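PDB 4FEK: putative diflavin flavoprotein A 5, which probably mediates electron transfer from NADH to oxygen, reducing it to water, the chain here being the N-terminal metallo-beta-lactamase-like part of a longer modular flavodiiron protein. Local coordinates for residues 80-85 with 107-112; 176-181 with 195-200. All coordinates share one frame; numbering follows the deposited sequence.

Interaction 1. Residues 80-85 with 107-112; sequences LDYVIL and TFVCSL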
ATOM      1  N   LEU A  80      17.089  -7.203   5.873  1.00 29.71           N
ATOM      2  CA  LEU A  80      15.842  -7.113   5.141  1.00 26.26           C
ATOM      3  C   LEU A  80      15.664  -8.370   4.289  1.00 25.45           C
ATOM      4  O   LEU A  80      16.583  -8.782   3.579  1.00 26.21           O
ATOM      5  CB  LEU A  80      15.866  -5.851   4.277  1.00 25.66           C
ATOM      6  CG  LEU A  80      14.697  -5.560   3.354  1.00 29.21           C
ATOM      7  CD1 LEU A  80      13.364  -5.670   4.104  1.00 31.51           C
ATOM      8  CD2 LEU A  80      14.892  -4.164   2.760  1.00 26.26           C
ATOM      9  N   ASP A  81      14.483  -8.985   4.362  1.00 22.97           N
ATOM     10  CA  ASP A  81      14.226 -10.245   3.651  1.00 23.43           C
ATOM     11  C   ASP A  81      13.295 -10.066   2.446  1.00 24.42           C
ATOM     12  O   ASP A  81      13.542 -10.606   1.351  1.00 25.59           O
ATOM     13  CB  ASP A  81      13.601 -11.270   4.607  1.00 26.88           C
ATOM     14  CG  ASP A  81      14.510 -11.609   5.788  1.00 35.88           C
ATOM     15  OD1 ASP A  81      15.421 -12.435   5.602  1.00 39.84           O
ATOM     16  OD2 ASP A  81      14.318 -11.048   6.893  1.00 36.04           O
ATOM     17  N   TYR A  82      12.221  -9.314   2.663  1.00 16.16           N
ATOM     18  CA  TYR A  82      11.159  -9.197   1.676  1.00 19.54           C
ATOM     19  C   TYR A  82      10.746  -7.753   1.455  1.00 16.87           C
ATOM     20  O   TYR A  82      10.722  -6.932   2.385  1.00 20.08           O
ATOM     21  CB  TYR A  82       9.920 -10.023   2.083  1.00 19.98           C
ATOM     22  CG  TYR A  82      10.206 -11.485   2.318  1.00 23.27           C
ATOM     23  CD1 TYR A  82      10.474 -12.340   1.261  1.00 23.66           C
ATOM     24  CD2 TYR A  82      10.206 -12.005   3.597  1.00 27.25           C
ATOM     25  CE1 TYR A  82      10.744 -13.691   1.482  1.00 28.45           C
ATOM     26  CE2 TYR A  82      10.475 -13.340   3.828  1.00 29.14           C
ATOM     27  CZ  TYR A  82      10.737 -14.174   2.772  1.00 30.49           C
ATOM     28  OH  TYR A  82      11.007 -15.497   3.023  1.00 31.13           O
ATOM     29  N   VAL A  83      10.436  -7.463   0.196  1.00 12.16           N
ATOM     30  CA  VAL A  83       9.810  -6.207  -0.211  1.00 10.13           C
ATOM     31  C   VAL A  83       8.480  -6.632  -0.870  1.00 14.75           C
ATOM     32  O   VAL A  83       8.480  -7.273  -1.928  1.00 19.52           O
ATOM     33  CB  VAL A  83      10.692  -5.431  -1.222  1.00 12.34           C
ATOM     34  CG1 VAL A  83       9.981  -4.183  -1.700  1.00 11.81           C
ATOM     35  CG2 VAL A  83      12.051  -5.054  -0.565  1.00 18.70           C
ATOM     36  N   ILE A  84       7.364  -6.301  -0.228  1.00 13.35           N
ATOM     37  CA  ILE A  84       6.042  -6.680  -0.749  1.00 15.34           C
ATOM     38  C   ILE A  84       5.393  -5.512  -1.504  1.00 18.11           C
ATOM     39  O   ILE A  84       5.363  -4.380  -1.009  1.00 18.50           O
ATOM     40  CB  ILE A  84       5.136  -7.160   0.372  1.00 14.18           C
ATOM     41  CG1 ILE A  84       5.754  -8.410   1.026  1.00 21.53           C
ATOM     42  CG2 ILE A  84       3.696  -7.419  -0.155  1.00 18.32           C
ATOM     43  CD1 ILE A  84       5.234  -8.716   2.404  1.00 20.84           C
ATOM     44  N   LEU A  85       4.888  -5.799  -2.699  1.00 18.40           N
ATOM     45  CA  LEU A  85       4.316  -4.778  -3.575  1.00 17.65           C
ATOM     46  C   LEU A  85       2.806  -4.907  -3.657  1.00 18.73           C
ATOM     47  O   LEU A  85       2.284  -5.970  -4.029  1.00 18.20           O
ATOM     48  CB  LEU A  85       4.886  -4.930  -4.979  1.00 17.83           C
ATOM     49  CG  LEU A  85       6.405  -4.894  -5.099  1.00 25.70           C
ATOM     50  CD1 LEU A  85       6.774  -4.849  -6.561  1.00 26.68           C
ATOM     51  CD2 LEU A  85       6.924  -3.676  -4.360  1.00 24.61           C
ATOM     52  N   THR A 107      13.983 -10.321  -1.417  1.00 25.64           N
ATOM     53  CA  THR A 107      13.097 -11.013  -2.336  1.00 26.70           C
ATOM     54  C   THR A 107      11.857 -10.166  -2.515  1.00 21.77           C
ATOM     55  O   THR A 107      11.266  -9.685  -1.547  1.00 17.82           O
ATOM     56  CB  THR A 107      12.717 -12.422  -1.843  1.00 28.29           C
ATOM     57  OG1 THR A 107      13.885 -13.242  -1.867  1.00 32.49           O
ATOM     58  CG2 THR A 107      11.655 -13.047  -2.760  1.00 26.96           C
ATOM     59  N   PHE A 108      11.516  -9.931  -3.772  1.00 18.97           N
ATOM     60  CA  PHE A 108      10.300  -9.226  -4.118  1.00 26.74           C
ATOM     61  C   PHE A 108       9.112 -10.172  -4.033  1.00 28.19           C
ATOM     62  O   PHE A 108       9.168 -11.307  -4.518  1.00 32.78           O
ATOM     63  CB  PHE A 108      10.427  -8.627  -5.519  1.00 26.08           C
ATOM     64  CG  PHE A 108      11.365  -7.471  -5.579  1.00 27.55           C
ATOM     65  CD1 PHE A 108      12.677  -7.642  -5.997  1.00 30.71           C
ATOM     66  CD2 PHE A 108      10.953  -6.218  -5.159  1.00 25.90           C
ATOM     67  CE1 PHE A 108      13.551  -6.574  -6.025  1.00 33.08           C
ATOM     68  CE2 PHE A 108      11.816  -5.147  -5.182  1.00 30.85           C
ATOM     69  CZ  PHE A 108      13.124  -5.322  -5.620  1.00 33.40           C
ATOM     70  N   VAL A 109       8.050  -9.702  -3.390  1.00 23.74           N
ATOM     71  CA  VAL A 109       6.829 -10.480  -3.208  1.00 18.90           C
ATOM     72  C   VAL A 109       5.722  -9.665  -3.880  1.00 20.66           C
ATOM     73  O   VAL A 109       5.496  -8.499  -3.559  1.00 19.82           O
ATOM     74  CB  VAL A 109       6.504 -10.705  -1.717  1.00 22.03           C
ATOM     75  CG1 VAL A 109       5.189 -11.505  -1.565  1.00 20.11           C
ATOM     76  CG2 VAL A 109       7.655 -11.437  -1.027  1.00 19.09           C
ATOM     77  N   CYS A 110       5.083 -10.255  -4.871  1.00 17.93           N
ATOM     78  CA  CYS A 110       4.108  -9.507  -5.647  1.00 18.09           C
ATOM     79  C   CYS A 110       3.052 -10.447  -6.172  1.00 19.19           C
ATOM     80  O   CYS A 110       3.191 -11.662  -6.095  1.00 21.09           O
ATOM     81  CB  CYS A 110       4.782  -8.791  -6.829  1.00 19.27           C
ATOM     82  SG  CYS A 110       5.684  -9.906  -7.965  1.00 27.88           S
ATOM     83  N   SER A 111       1.986  -9.865  -6.700  1.00 21.41           N
ATOM     84  CA  SER A 111       1.023 -10.647  -7.429  1.00 18.81           C
ATOM     85  C   SER A 111       1.668 -10.998  -8.768  1.00 25.96           C
ATOM     86  O   SER A 111       2.459 -10.225  -9.332  1.00 24.11           O
ATOM     87  CB  SER A 111      -0.295  -9.877  -7.621  1.00 18.78           C
ATOM     88  OG  SER A 111      -1.218 -10.678  -8.350  1.00 22.14           O
ATOM     89  N   LEU A 112       1.330 -12.183  -9.253  1.00 25.30           N
ATOM     90  CA  LEU A 112       1.877 -12.746 -10.485  1.00 26.75           C
ATOM     91  C   LEU A 112       2.013 -11.775 -11.682  1.00 27.15           C
ATOM     92  O   LEU A 112       3.059 -11.756 -12.327  1.00 29.62           O
ATOM     93  CB  LEU A 112       1.061 -13.992 -10.860  1.00 33.96           C
ATOM     94  CG  LEU A 112       1.651 -15.091 -11.739  1.00 38.36           C
ATOM     95  CD1 LEU A 112       1.435 -14.760 -13.198  1.00 40.84           C
ATOM     96  CD2 LEU A 112       3.121 -15.285 -11.455  1.00 33.98           C
TER
HETATM   97  O   HOH W   1      15.214 -12.466   0.935  1.00 32.50           O
HETATM   98  O   HOH W   2       1.752  -6.966  -6.601  1.00 12.27           O

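Interaction 2. Residues 176-181 with 195-200; sequences FGAHIC and EDQRYY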
ATOM      1  N   PHE A 176      -8.968   2.340  -0.259  1.00 12.89           N
ATOM      2  CA  PHE A 176      -9.399   3.028   0.985  1.00 10.41           C
ATOM      3  C   PHE A 176      -8.626   4.270   1.433  1.00 15.53           C
ATOM      4  O   PHE A 176      -8.810   4.714   2.574  1.00 14.90           O
ATOM      5  CB  PHE A 176      -9.437   2.085   2.206  1.00 11.29           C
ATOM      6  CG  PHE A 176     -10.259   0.871   2.022  1.00 14.30           C
ATOM      7  CD1 PHE A 176     -11.638   0.960   1.872  1.00 13.62           C
ATOM      8  CD2 PHE A 176      -9.662  -0.380   2.033  1.00 12.38           C
ATOM      9  CE1 PHE A 176     -12.395  -0.174   1.719  1.00 20.50           C
ATOM     10  CE2 PHE A 176     -10.414  -1.516   1.889  1.00 18.30           C
ATOM     11  CZ  PHE A 176     -11.785  -1.419   1.727  1.00 20.19           C
ATOM     12  N   GLY A 177      -7.771   4.824   0.576  1.00 15.45           N
ATOM     13  CA  GLY A 177      -6.942   5.950   0.990  1.00 20.40           C
ATOM     14  C   GLY A 177      -7.548   7.329   0.811  1.00 19.61           C
ATOM     15  O   GLY A 177      -8.760   7.492   0.512  1.00 15.02           O
ATOM     16  N   ALA A 178      -6.704   8.345   0.994  1.00 16.36           N
ATOM     17  CA  ALA A 178      -7.121   9.735   0.783  1.00 16.68           C
ATOM     18  C   ALA A 178      -5.903  10.591   0.539  1.00 16.74           C
ATOM     19  O   ALA A 178      -4.882  10.401   1.193  1.00 17.18           O
ATOM     20  CB  ALA A 178      -7.908  10.262   1.994  1.00 16.77           C
ATOM     21  N   HIS A 179      -5.988  11.511  -0.418  1.00 15.39           N
ATOM     22  CA  HIS A 179      -4.866  12.418  -0.668  1.00 16.86           C
ATOM     23  C   HIS A 179      -4.930  13.642   0.224  1.00 22.61           C
ATOM     24  O   HIS A 179      -5.437  14.694  -0.159  1.00 18.02           O
ATOM     25  CB  HIS A 179      -4.734  12.769  -2.155  1.00 19.49           C
ATOM     26  CG  HIS A 179      -4.139  11.658  -2.964  1.00 16.89           C
ATOM     27  ND1 HIS A 179      -2.864  11.172  -2.727  1.00 19.63           N
ATOM     28  CD2 HIS A 179      -4.653  10.894  -3.956  1.00 16.60           C
ATOM     29  CE1 HIS A 179      -2.609  10.185  -3.569  1.00 18.65           C
ATOM     30  NE2 HIS A 179      -3.687   9.982  -4.313  1.00 20.36           N
ATOM     31  N   ILE A 180      -4.389  13.478   1.427  1.00 19.04           N
ATOM     32  CA  ILE A 180      -4.376  14.552   2.402  1.00 23.01           C
ATOM     33  C   ILE A 180      -3.186  14.353   3.336  1.00 21.69           C
ATOM     34  O   ILE A 180      -2.942  13.250   3.830  1.00 24.57           O
ATOM     35  CB  ILE A 180      -5.699  14.624   3.180  1.00 23.49           C
ATOM     36  CG1 ILE A 180      -5.650  15.722   4.238  1.00 28.62           C
ATOM     37  CG2 ILE A 180      -6.028  13.274   3.819  1.00 24.09           C
ATOM     38  CD1 ILE A 180      -7.014  16.112   4.774  1.00 32.47           C
ATOM     39  N   CYS A 181      -2.434  15.430   3.535  1.00 22.61           N
ATOM     40  CA  CYS A 181      -1.272  15.415   4.424  1.00 23.74           C
ATOM     41  C   CYS A 181      -1.592  16.168   5.710  1.00 30.27           C
ATOM     42  O   CYS A 181      -2.058  17.311   5.669  1.00 37.29           O
ATOM     43  CB  CYS A 181      -0.078  16.081   3.730  1.00 23.48           C
ATOM     44  SG  CYS A 181       1.420  16.113   4.771  1.00 28.44           S
ATOM     45  N   GLU A 195     -14.767  13.771   3.251  1.00 27.66           N
ATOM     46  CA  GLU A 195     -14.779  14.411   1.939  1.00 27.39           C
ATOM     47  C   GLU A 195     -13.565  13.992   1.109  1.00 25.67           C
ATOM     48  O   GLU A 195     -13.658  13.783  -0.106  1.00 23.04           O
ATOM     49  CB  GLU A 195     -14.796  15.934   2.079  1.00 41.95           C
ATOM     50  CG  GLU A 195     -14.828  16.666   0.750  1.00 45.08           C
ATOM     51  CD  GLU A 195     -14.452  18.133   0.872  1.00 56.84           C
ATOM     52  OE1 GLU A 195     -13.929  18.544   1.933  1.00 60.20           O
ATOM     53  OE2 GLU A 195     -14.680  18.879  -0.103  1.00 59.68           O
ATOM     54  N   ASP A 196     -12.424  13.854   1.773  1.00 25.35           N
ATOM     55  CA  ASP A 196     -11.219  13.456   1.067  1.00 22.90           C
ATOM     56  C   ASP A 196     -11.281  11.980   0.650  1.00 20.26           C
ATOM     57  O   ASP A 196     -10.882  11.627  -0.459  1.00 16.79           O
ATOM     58  CB  ASP A 196      -9.968  13.794   1.895  1.00 22.39           C
ATOM     59  CG  ASP A 196      -9.836  15.296   2.147  1.00 28.26           C
ATOM     60  OD1 ASP A 196     -10.261  15.776   3.220  1.00 29.23           O
ATOM     61  OD2 ASP A 196      -9.370  16.008   1.232  1.00 31.77           O
ATOM     62  N   GLN A 197     -11.800  11.120   1.518  1.00 19.70           N
ATOM     63  CA  GLN A 197     -11.941   9.700   1.170  1.00 19.04           C
ATOM     64  C   GLN A 197     -12.942   9.506   0.028  1.00 16.73           C
ATOM     65  O   GLN A 197     -12.742   8.669  -0.853  1.00 15.71           O
ATOM     66  CB  GLN A 197     -12.400   8.890   2.384  1.00 25.32           C
ATOM     67  CG  GLN A 197     -11.326   8.707   3.475  1.00 25.71           C
ATOM     68  CD  GLN A 197     -11.938   8.269   4.798  1.00 21.57           C
ATOM     69  OE1 GLN A 197     -13.102   8.567   5.078  1.00 30.06           O
ATOM     70  NE2 GLN A 197     -11.181   7.514   5.586  1.00 26.67           N
ATOM     71  N   ARG A 198     -14.017  10.286   0.039  1.00 19.02           N
ATOM     72  CA  ARG A 198     -15.005  10.201  -1.033  1.00 19.29           C
ATOM     73  C   ARG A 198     -14.447  10.689  -2.370  1.00 18.43           C
ATOM     74  O   ARG A 198     -14.671  10.071  -3.427  1.00 16.97           O
ATOM     75  CB  ARG A 198     -16.242  11.014  -0.659  1.00 22.30           C
ATOM     76  CG  ARG A 198     -17.419  10.827  -1.588  1.00 27.25           C
ATOM     77  CD  ARG A 198     -18.625  11.622  -1.042  1.00 38.67           C
ATOM     78  NE  ARG A 198     -19.902  11.107  -1.528  1.00 53.12           N
ATOM     79  CZ  ARG A 198     -20.957  10.857  -0.753  1.00 64.57           C
ATOM     80  NH1 ARG A 198     -20.897  11.070   0.558  1.00 67.89           N
ATOM     81  NH2 ARG A 198     -22.077  10.391  -1.286  1.00 67.99           N
ATOM     82  N   TYR A 199     -13.724  11.805  -2.332  1.00 19.56           N
ATOM     83  CA  TYR A 199     -13.111  12.350  -3.535  1.00 17.92           C
ATOM     84  C   TYR A 199     -12.101  11.355  -4.112  1.00 19.29           C
ATOM     85  O   TYR A 199     -11.990  11.178  -5.326  1.00 15.45           O
ATOM     86  CB  TYR A 199     -12.439  13.698  -3.218  1.00 23.07           C
ATOM     87  CG  TYR A 199     -11.870  14.365  -4.446  1.00 25.09           C
ATOM     88  CD1 TYR A 199     -12.715  14.846  -5.445  1.00 27.96           C
ATOM     89  CD2 TYR A 199     -10.487  14.496  -4.624  1.00 23.81           C
ATOM     90  CE1 TYR A 199     -12.211  15.449  -6.579  1.00 29.05           C
ATOM     91  CE2 TYR A 199      -9.966  15.101  -5.760  1.00 26.87           C
ATOM     92  CZ  TYR A 199     -10.839  15.577  -6.739  1.00 29.53           C
ATOM     93  OH  TYR A 199     -10.354  16.171  -7.884  1.00 26.73           O
ATOM     94  N   TYR A 200     -11.364  10.700  -3.216  1.00 18.57           N
ATOM     95  CA  TYR A 200     -10.382   9.703  -3.604  1.00 15.46           C
ATOM     96  C   TYR A 200     -11.072   8.543  -4.323  1.00 13.01           C
ATOM     97  O   TYR A 200     -10.611   8.112  -5.379  1.00 10.70           O
ATOM     98  CB  TYR A 200      -9.629   9.228  -2.357  1.00 11.53           C
ATOM     99  CG  TYR A 200      -8.512   8.239  -2.595  1.00 14.02           C
ATOM    100  CD1 TYR A 200      -8.795   6.888  -2.729  1.00 10.00           C
ATOM    101  CD2 TYR A 200      -7.164   8.650  -2.624  1.00 15.70           C
ATOM    102  CE1 TYR A 200      -7.804   5.955  -2.893  1.00 10.94           C
ATOM    103  CE2 TYR A 200      -6.127   7.694  -2.791  1.00 13.99           C
ATOM    104  CZ  TYR A 200      -6.466   6.362  -2.923  1.00 15.64           C
ATOM    105  OH  TYR A 200      -5.501   5.400  -3.108  1.00 16.80           O
TER
HETATM  106  O   HOH W   3      -8.572   7.119   4.097  0.50 12.85           O
HETATM  107  O   HOH W   4     -11.106   6.346  -0.076  1.00 14.44           O
HETATM  108  O   HOH W   5      -8.370  12.582  -1.542  1.00 15.65           O
HETATM  109  O   HOH W   6      -7.929  15.036  -0.850  1.00 21.07           O

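Interaction 1. Residues 80-85 with 107-112
Val83 and Val109 illustrate how two parallel strands share a ladder of backbone hydrogen bonds. Val83 N donates to Thr107 O at 2.9 Å, and Val83 O accepts from Val109 N; Val109 O in turn takes Leu85 N nearly straight along its carbonyl, the C=O...N angle being 177°. Thr107 N closes the other end on Asp81 O (2.8 Å).

On the sheet face of Tyr82, Ile84, Thr107 and Val109, Val109 touches two neighbours. Its CG2, anti to the carbonyl carbon, reaches Tyr82 CD1 at 3.7 Å, and the same ring atom lies 3.8 Å from Thr107 CB. Ile84 CG1 runs alongside Val109 and meets its CB at 3.7 Å. On the other face Val83 CB lies beside the Phe108 ring, 4.0 Å from CD2. Beyond the last direct rung, a water joins Leu85 O to Ser111 N.

Helix 93-102 links the two strands in a beta-alpha-beta unit of the larger sheet. Strand 53-56 flanks 80-84, strand 129-132 flanks 107-111, and Phe148 of strand 145-150, in the second sheet, packs on Ile84 and Val109.

Interaction 2. Residues 176-181 with 195-200
Tyr200 of helix 194-205 packs against the loop 176-181, which follows strand 169-173 in this metallo-beta-lactamase-like fold, and its side chain shows how one aromatic can cover a length of backbone. CG is held anti to the backbone N (chi1 -177°), and this carries the ring from the helix toward the loop. CB already lies 3.5 Å from Gly177 O. That oxygen stands over one face of the ring, near its rim, 3.2 Å from CG, while Gly177 CA lies over the face, 4.0 Å from the ring centroid, in a CH-pi contact. On one side of the ring CD1 lies under Gly177 O and CE1 near Gly177 N; on the other side CD2 meets Ala178 CA and, at 3.6 Å, His179 CD2. CE2 continues beside His179 NE2, the His179 and Tyr200 rings crossing with their planes at 44°. At the tip, OH hydrogen-bonds to Lys174 O.

His179, centre of an inverse gamma turn, is held through ND1 by Thr41 OG1. One turn earlier in the helix, the backbone of Asp196 and Gln197 meets Ala178 CB of the loop, near Asp196 C and Gln197 N, and Ile180 CD1 approaches Asp196 OD1. Asp196 OD2 forms a salt bridge with Arg39.

No direct hydrogen bond crosses the contact; waters do the bridging. One of them donates both to Gly177 O and, at 2.9 Å, to Gln197 O.

The two interactions sit on opposite sides of the chain's centre, 27 Å apart between centres and about 13 Å between nearest atoms, without touching. They come in series: interaction 1 is complete before interaction 2 opens, and both belong to the metallo-beta-lactamase-like domain. Interaction 1 belongs to the seven-stranded sheet, whereas residues 176-181 follow strand 169-173 of the five-stranded sheet and pack against helix 194-205. Strand 145-150 of that second sheet packs against interaction 1, so the second sheet packs against one contact and leads by the chain into the other. Together they exemplify two ways of building this domain, by direct backbone hydrogen bonding within a sheet and by water-bridged loop-to-helix packing.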